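Local atomic coordinates of colicin-D (Escherichia coli, PDB entry 5ZNM), a protein that kills Escherichia coli and closely related bacteria by inhibiting protein synthesis, its central domain here joined to the C-terminal tRNase domain. Residues Leu59-Thr62 / Gly63-Val66; Lys297-Lys300 / His301-Asp304; Lys319-Asp322 / Ala323-His327. All blocks are in the same frame, centred on the assembly; numbering follows the deposited sequence.

Interaction 1 (Leu59-Thr62 / Gly63-Val66)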
loop_
_atom_site.group_PDB
_atom_site.type_symbol
_atom_site.label_atom_id
_atom_site.label_comp_id
_atom_site.label_asym_id
_atom_site.label_seq_id
_atom_site.Cartn_x
_atom_site.Cartn_y
_atom_site.Cartn_z
ATOM N N LEU A 59 6.353 -8.610 4.103
ATOM C CA LEU A 59 7.669 -9.065 4.537
ATOM C C LEU A 59 7.617 -9.190 6.045
ATOM O O LEU A 59 7.380 -8.198 6.739
ATOM C CB LEU A 59 8.768 -8.093 4.106
ATOM C CG LEU A 59 10.172 -8.393 4.620
ATOM C CD1 LEU A 59 10.647 -9.746 4.137
ATOM C CD2 LEU A 59 11.148 -7.304 4.177
ATOM N N ALA A 60 7.796 -10.403 6.550
ATOM C CA ALA A 60 7.770 -10.643 7.982
ATOM C C ALA A 60 9.148 -11.093 8.429
ATOM O O ALA A 60 9.835 -11.830 7.713
ATOM C CB ALA A 60 6.707 -11.690 8.361
ATOM N N MET A 61 9.554 -10.627 9.601
ATOM C CA MET A 61 10.828 -11.004 10.196
ATOM C C MET A 61 10.586 -11.310 11.668
ATOM O O MET A 61 9.917 -10.533 12.356
ATOM C CB MET A 61 11.855 -9.882 10.025
ATOM C CG MET A 61 12.105 -9.481 8.566
ATOM S SD MET A 61 12.263 -7.686 8.291
ATOM C CE MET A 61 10.549 -7.162 8.459
ATOM N N THR A 62 11.093 -12.451 12.141
ATOM C CA THR A 62 10.937 -12.792 13.553
ATOM C C THR A 62 11.436 -11.649 14.431
ATOM O O THR A 62 12.477 -11.038 14.162
ATOM C CB THR A 62 11.690 -14.082 13.891
ATOM O OG1 THR A 62 13.055 -13.954 13.488
ATOM C CG2 THR A 62 11.066 -15.279 13.173
ATOM N N GLY A 63 10.650 -11.323 15.456
ATOM C CA GLY A 63 11.011 -10.299 16.410
ATOM C C GLY A 63 10.757 -8.863 15.994
ATOM O O GLY A 63 10.939 -7.962 16.824
ATOM N N THR A 64 10.369 -8.598 14.735
ATOM C CA THR A 64 10.113 -7.220 14.325
ATOM C C THR A 64 8.854 -7.053 13.475
ATOM O O THR A 64 8.722 -6.034 12.798
ATOM C CB THR A 64 11.287 -6.618 13.536
ATOM O OG1 THR A 64 11.418 -7.291 12.279
ATOM C CG2 THR A 64 12.596 -6.729 14.311
ATOM N N GLY A 65 7.950 -8.018 13.453
ATOM C CA GLY A 65 6.638 -7.782 12.858
ATOM C C GLY A 65 6.554 -7.925 11.344
ATOM O O GLY A 65 7.466 -8.399 10.656
ATOM N N VAL A 66 5.410 -7.478 10.824
ATOM C CA VAL A 66 5.046 -7.634 9.420
ATOM C C VAL A 66 4.991 -6.263 8.761
ATOM O O VAL A 66 4.352 -5.340 9.281
ATOM C CB VAL A 66 3.694 -8.355 9.274
ATOM C CG1 VAL A 66 3.276 -8.411 7.809
ATOM C CG2 VAL A 66 3.796 -9.756 9.876
#

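Interaction 2 (Lys297-Lys300 / His301-Asp304). With SO4 (sulfate ion), chain E; SO4 (sulfate ion), chain C.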
loop_
_atom_site.group_PDB
_atom_site.type_symbol
_atom_site.label_atom_id
_atom_site.label_comp_id
_atom_site.label_asym_id
_atom_site.label_seq_id
_atom_site.Cartn_x
_atom_site.Cartn_y
_atom_site.Cartn_z
ATOM N N LYS A 297 32.958 -18.794 3.306
ATOM C CA LYS A 297 34.221 -18.060 3.462
ATOM C C LYS A 297 35.093 -18.632 4.570
ATOM O O LYS A 297 36.325 -18.610 4.472
ATOM C CB LYS A 297 33.943 -16.587 3.777
ATOM C CG LYS A 297 34.042 -15.642 2.607
ATOM C CD LYS A 297 34.389 -14.238 3.087
ATOM C CE LYS A 297 33.224 -13.601 3.804
ATOM N NZ LYS A 297 33.408 -12.138 4.060
ATOM N N LYS A 298 34.489 -19.069 5.675
ATOM C CA LYS A 298 35.261 -19.464 6.846
ATOM C C LYS A 298 35.331 -20.978 7.033
ATOM O O LYS A 298 35.802 -21.450 8.079
ATOM C CB LYS A 298 34.682 -18.796 8.094
ATOM C CG LYS A 298 34.616 -17.255 8.006
ATOM C CD LYS A 298 36.011 -16.652 7.767
ATOM C CE LYS A 298 36.003 -15.123 7.749
ATOM N NZ LYS A 298 37.401 -14.561 7.549
ATOM N N TYR A 299 34.881 -21.749 6.044
ATOM C CA TYR A 299 34.881 -23.201 6.164
ATOM C C TYR A 299 36.291 -23.761 6.305
ATOM O O TYR A 299 36.456 -24.888 6.789
ATOM C CB TYR A 299 34.176 -23.823 4.957
ATOM C CG TYR A 299 33.981 -25.310 5.102
ATOM C CD1 TYR A 299 32.955 -25.809 5.886
ATOM C CD2 TYR A 299 34.835 -26.214 4.478
ATOM C CE1 TYR A 299 32.773 -27.166 6.044
ATOM C CE2 TYR A 299 34.669 -27.586 4.633
ATOM C CZ TYR A 299 33.628 -28.049 5.421
ATOM O OH TYR A 299 33.425 -29.394 5.587
ATOM N N LYS A 300 37.308 -22.985 5.916
ATOM C CA LYS A 300 38.694 -23.366 6.132
ATOM C C LYS A 300 38.988 -23.698 7.592
ATOM O O LYS A 300 39.932 -24.445 7.872
ATOM C CB LYS A 300 39.609 -22.225 5.663
ATOM C CG LYS A 300 39.356 -20.916 6.400
ATOM C CD LYS A 300 40.284 -19.774 5.925
ATOM C CE LYS A 300 39.855 -18.422 6.526
ATOM N NZ LYS A 300 40.669 -17.282 5.998
ATOM N N HIS A 301 38.216 -23.156 8.527
ATOM C CA HIS A 301 38.395 -23.430 9.945
ATOM C C HIS A 301 37.570 -24.607 10.457
ATOM O O HIS A 301 37.642 -24.905 11.655
ATOM C CB HIS A 301 38.038 -22.191 10.776
ATOM C CG HIS A 301 38.869 -20.986 10.454
ATOM N ND1 HIS A 301 40.233 -20.953 10.661
ATOM C CD2 HIS A 301 38.534 -19.777 9.943
ATOM C CE1 HIS A 301 40.702 -19.772 10.296
ATOM N NE2 HIS A 301 39.695 -19.044 9.851
ATOM N N ALA A 302 36.802 -25.288 9.603
ATOM C CA ALA A 302 35.859 -26.290 10.125
ATOM C C ALA A 302 36.577 -27.469 10.776
ATOM O O ALA A 302 36.014 -28.121 11.667
ATOM C CB ALA A 302 34.930 -26.788 9.012
ATOM N N GLY A 303 37.815 -27.756 10.357
ATOM C CA GLY A 303 38.577 -28.810 11.014
ATOM C C GLY A 303 38.829 -28.549 12.490
ATOM O O GLY A 303 38.873 -29.485 13.285
ATOM N N ASP A 304 39.004 -27.278 12.875
ATOM C CA ASP A 304 39.132 -26.936 14.289
ATOM C C ASP A 304 37.858 -27.211 15.068
ATOM O O ASP A 304 37.899 -27.267 16.302
ATOM C CB ASP A 304 39.515 -25.460 14.455
ATOM C CG ASP A 304 40.963 -25.206 14.127
ATOM O OD1 ASP A 304 41.684 -26.203 13.952
ATOM O OD2 ASP A 304 41.384 -24.031 14.072
HETATM S S SO4 E . 35.674 -11.166 6.360
HETATM O O1 SO4 E . 34.453 -11.785 6.861
HETATM O O2 SO4 E . 35.700 -9.787 6.849
HETATM O O3 SO4 E . 36.846 -11.908 6.834
HETATM O O4 SO4 E . 35.685 -11.156 4.898
HETATM S S SO4 C . 43.005 -15.715 3.635
HETATM O O1 SO4 C . 42.317 -15.125 4.782
HETATM O O2 SO4 C . 44.331 -16.123 4.062
HETATM O O3 SO4 C . 42.245 -16.854 3.135
HETATM O O4 SO4 C . 43.140 -14.753 2.548
HETATM O O HOH W 1 40.115 -26.704 9.201
#

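Interaction 3 (Lys319-Asp322 / Ala323-His327)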
loop_
_atom_site.group_PDB
_atom_site.type_symbol
_atom_site.label_atom_id
_atom_site.label_comp_id
_atom_site.label_asym_id
_atom_site.label_seq_id
_atom_site.Cartn_x
_atom_site.Cartn_y
_atom_site.Cartn_z
ATOM N N LYS A 319 26.915 -28.724 8.624
ATOM C CA LYS A 319 27.751 -29.250 9.711
ATOM C C LYS A 319 28.479 -28.127 10.443
ATOM O O LYS A 319 28.501 -28.083 11.681
ATOM C CB LYS A 319 28.783 -30.248 9.167
ATOM C CG LYS A 319 28.277 -31.638 8.832
ATOM C CD LYS A 319 29.508 -32.577 8.639
ATOM C CE LYS A 319 29.075 -33.961 8.158
ATOM N NZ LYS A 319 30.266 -34.826 7.951
ATOM N N PHE A 320 29.109 -27.220 9.679
ATOM C CA PHE A 320 29.873 -26.109 10.254
ATOM C C PHE A 320 28.964 -25.178 11.051
ATOM O O PHE A 320 29.275 -24.803 12.188
ATOM C CB PHE A 320 30.563 -25.353 9.112
ATOM C CG PHE A 320 31.594 -24.316 9.541
ATOM C CD1 PHE A 320 32.348 -24.480 10.682
ATOM C CD2 PHE A 320 31.813 -23.192 8.752
ATOM C CE1 PHE A 320 33.315 -23.531 11.042
ATOM C CE2 PHE A 320 32.761 -22.232 9.100
ATOM C CZ PHE A 320 33.519 -22.410 10.253
ATOM N N ARG A 321 27.814 -24.812 10.474
ATOM C CA ARG A 321 26.845 -23.993 11.202
ATOM C C ARG A 321 26.448 -24.657 12.522
ATOM O O ARG A 321 26.450 -24.019 13.587
ATOM C CB ARG A 321 25.614 -23.752 10.316
ATOM C CG ARG A 321 24.644 -22.654 10.769
ATOM C CD ARG A 321 23.706 -23.078 11.898
ATOM N NE ARG A 321 22.982 -24.344 11.644
ATOM C CZ ARG A 321 21.855 -24.447 10.939
ATOM N NH1 ARG A 321 21.274 -25.638 10.783
ATOM N NH2 ARG A 321 21.296 -23.363 10.394
ATOM N N ASP A 322 26.109 -25.949 12.465
ATOM C CA ASP A 322 25.701 -26.668 13.670
ATOM C C ASP A 322 26.851 -26.754 14.676
ATOM O O ASP A 322 26.637 -26.594 15.886
ATOM C CB ASP A 322 25.180 -28.069 13.296
ATOM C CG ASP A 322 23.808 -28.034 12.574
ATOM O OD1 ASP A 322 23.128 -26.982 12.586
ATOM O OD2 ASP A 322 23.407 -29.054 11.979
ATOM N N ALA A 323 28.085 -26.961 14.200
ATOM C CA ALA A 323 29.218 -27.019 15.124
ATOM C C ALA A 323 29.410 -25.694 15.848
ATOM O O ALA A 323 29.680 -25.669 17.053
ATOM C CB ALA A 323 30.499 -27.413 14.386
ATOM N N ILE A 324 29.261 -24.576 15.137
ATOM C CA ILE A 324 29.348 -23.281 15.794
ATOM C C ILE A 324 28.235 -23.131 16.826
ATOM O O ILE A 324 28.467 -22.638 17.936
ATOM C CB ILE A 324 29.335 -22.159 14.740
ATOM C CG1 ILE A 324 30.572 -22.298 13.843
ATOM C CG2 ILE A 324 29.253 -20.765 15.397
ATOM C CD1 ILE A 324 30.408 -21.705 12.469
ATOM N N GLU A 325 27.014 -23.570 16.490
ATOM C CA GLU A 325 25.921 -23.496 17.461
ATOM C C GLU A 325 26.185 -24.380 18.679
ATOM O O GLU A 325 25.868 -23.984 19.807
ATOM C CB GLU A 325 24.589 -23.871 16.805
ATOM C CG GLU A 325 24.013 -22.745 15.962
ATOM C CD GLU A 325 23.473 -21.601 16.814
ATOM O OE1 GLU A 325 22.607 -21.844 17.681
ATOM O OE2 GLU A 325 23.931 -20.458 16.632
ATOM N N GLU A 326 26.742 -25.584 18.475
ATOM C CA GLU A 326 27.061 -26.453 19.615
ATOM C C GLU A 326 28.096 -25.807 20.536
ATOM O O GLU A 326 28.003 -25.917 21.770
ATOM C CB GLU A 326 27.568 -27.820 19.124
ATOM C CG GLU A 326 26.470 -28.699 18.471
ATOM C CD GLU A 326 27.001 -30.007 17.862
ATOM O OE1 GLU A 326 28.173 -30.372 18.118
ATOM O OE2 GLU A 326 26.242 -30.663 17.107
ATOM N N HIS A 327 29.101 -25.149 19.949
ATOM C CA HIS A 327 30.086 -24.405 20.731
ATOM C C HIS A 327 29.417 -23.292 21.533
ATOM O O HIS A 327 29.659 -23.143 22.738
ATOM C CB HIS A 327 31.155 -23.823 19.787
ATOM C CG HIS A 327 32.066 -22.822 20.428
ATOM N ND1 HIS A 327 33.239 -23.181 21.060
ATOM C CD2 HIS A 327 31.999 -21.470 20.499
ATOM C CE1 HIS A 327 33.847 -22.095 21.503
ATOM N NE2 HIS A 327 33.116 -21.045 21.178
#

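Interaction 1 (Leu59-Thr62 / Gly63-Val66)
Met61 and Thr64 meet where strands 56-61 and 65-71 turn into one another, and the side chain of Met61 bends back along the hairpin. CB starts 3.5 Å from Thr64 OG1. With chi1 at -58°, CG lies beside the backbone N, and further bends at chi2 and chi3 keep the rest of the chain close to the partner strand. SD passes 4.1 Å from the same Thr64 OG1, and CE ends 3.9 Å from it and 4.0 Å from Gly65 O, so the end of the chain lies loosely beside Thr64 and Gly65.

In the backbone, Met61 N donates to Gly65 O at 3.2 Å in a nearly straight bond, while Thr64 N reaches Met61 O at 3.1 Å from above the carbonyl plane. The latter closes a type II beta turn with Thr62 and Gly63 at its corners, Gly63 having the positive phi usual there. Thr64 and Gly65 both face Met61, a classic beta bulge. On the other side of the sheet, Ala60 CB packs against Val66 CG2 at 3.8 Å across a non-hydrogen-bonded pair. Strand 56-61 lies between strands 65-71 and 126-131; Ala60 touches Met127 of the latter, and Thr62 OG1 bonds to Glu125 N just before it.

Interaction 2 (Lys297-Lys300 / His301-Asp304)
Lys300 and His301 are neighbours in sequence, yet their side chains run alongside each other in the same direction, with Lys300 CG over one face of the imidazole. This CG sits 3.9 Å from the centroid of the His301 ring, 15° off its normal, as a CH-pi contact displaced toward the rim. Its chi1 of 60° wedges CG between the backbone N and carbonyl carbon, and the extended chain beyond brings CE to 3.4 Å from His301 NE2. A second CH-pi contact places Ala302 CB over a face of the Tyr299 ring, 3.9 Å from its centroid, while Tyr299 OH is held by Asp309 O.

The backbone bonds span three residues, including His301 N to Lys298 O at 3.0 Å and Ala302 N to Tyr299 O at 2.9 Å. Between Lys300 O and Gly303 N a water bridges instead, donating to the carbonyl and accepting from the amide. Lys297 NZ and Lys298 NZ share one sulfate, Lys298 NZ bonding its O3 at 2.8 Å; Lys300 NZ makes a weak bond to another. Such i to i+3 spacing defines the 3-10 helix that follows helix 292-297 in the tRNase domain, and lysines gathered round sulfates, probably from the crystallisation liquor, would suit the phosphates of an RNA substrate.

Interaction 3 (Lys319-Asp322 / Ala323-His327)
Asp322, whose carbonyl O receives Glu326 N one turn on, has its carboxylate oxygen OD1 gripped by two nitrogens of Arg321. The setting is the alpha helix 314-329 of the tRNase domain. Arg321 NE lies 2.8 Å from Asp322 OD1 and Arg321 NH1 lies 2.9 Å from the same oxygen, a side-on salt bridge in which both donors bind one atom. NE comes from its anti side and NH1 from its syn side, both on the same face of the carboxylate plane. OD1 lies almost in the guanidinium plane of Arg321, so the acid sits at the edge of that group.

The fit depends on bends at chi2 (-79°) and chi3 of Arg321, which fold the guanidinium back toward the next residue. The guanidinium is further fixed by Gly203 O, which accepts from NH1. Along the same side of the helix, Arg321 CD touches Glu325 CG at 4.1 Å as the two chains pass at a slant; the Glu325 carboxylate leads away to a salt bridge with Arg289.

Successive i to i+4 backbone bonds tie the turns together, Ala323 N to Lys319 O at 2.8 Å and Glu326 N to Asp322 O at 2.8 Å among them. Lys319 extends away to a salt bridge with Asp309, and His327 NE2 bonds to Tyr348 O. Phe320 and Ile324 are buried, both packed on Leu295 of helix 292-297, with Ile324 also touching Val357 of strand 355-359. Phe320 chi1 of -170° sets the ring anti to its own amide nitrogen, where the next turn can cover it: Ile324 CD1 stands over the ring's centre, 3.7 Å from the Phe320 centroid and 12° off the normal.

In the fold
Interactions 2 and 3 touch, their centres about 11 Å apart, and Phe320 is what joins them. Lys298 O approaches Phe320 CZ at 3.3 Å, and Ala302 CB meets Phe320 CD1 at 3.8 Å, so the 3-10 segment packs directly on helix 314-329 in the tRNase domain. Both sulfates are bound through lysines of residues 297-300, and Gln294 also bonds to sulfate; Lys298, one of these lysines, is also in contact with Phe320. Interaction 1 stands apart, in the hairpin at the edge of a five-stranded antiparallel sheet, its centre about 32 Å from that of interaction 2 and 25 Å from that of interaction 3, with nearest atoms about 22 and 13 Å away respectively.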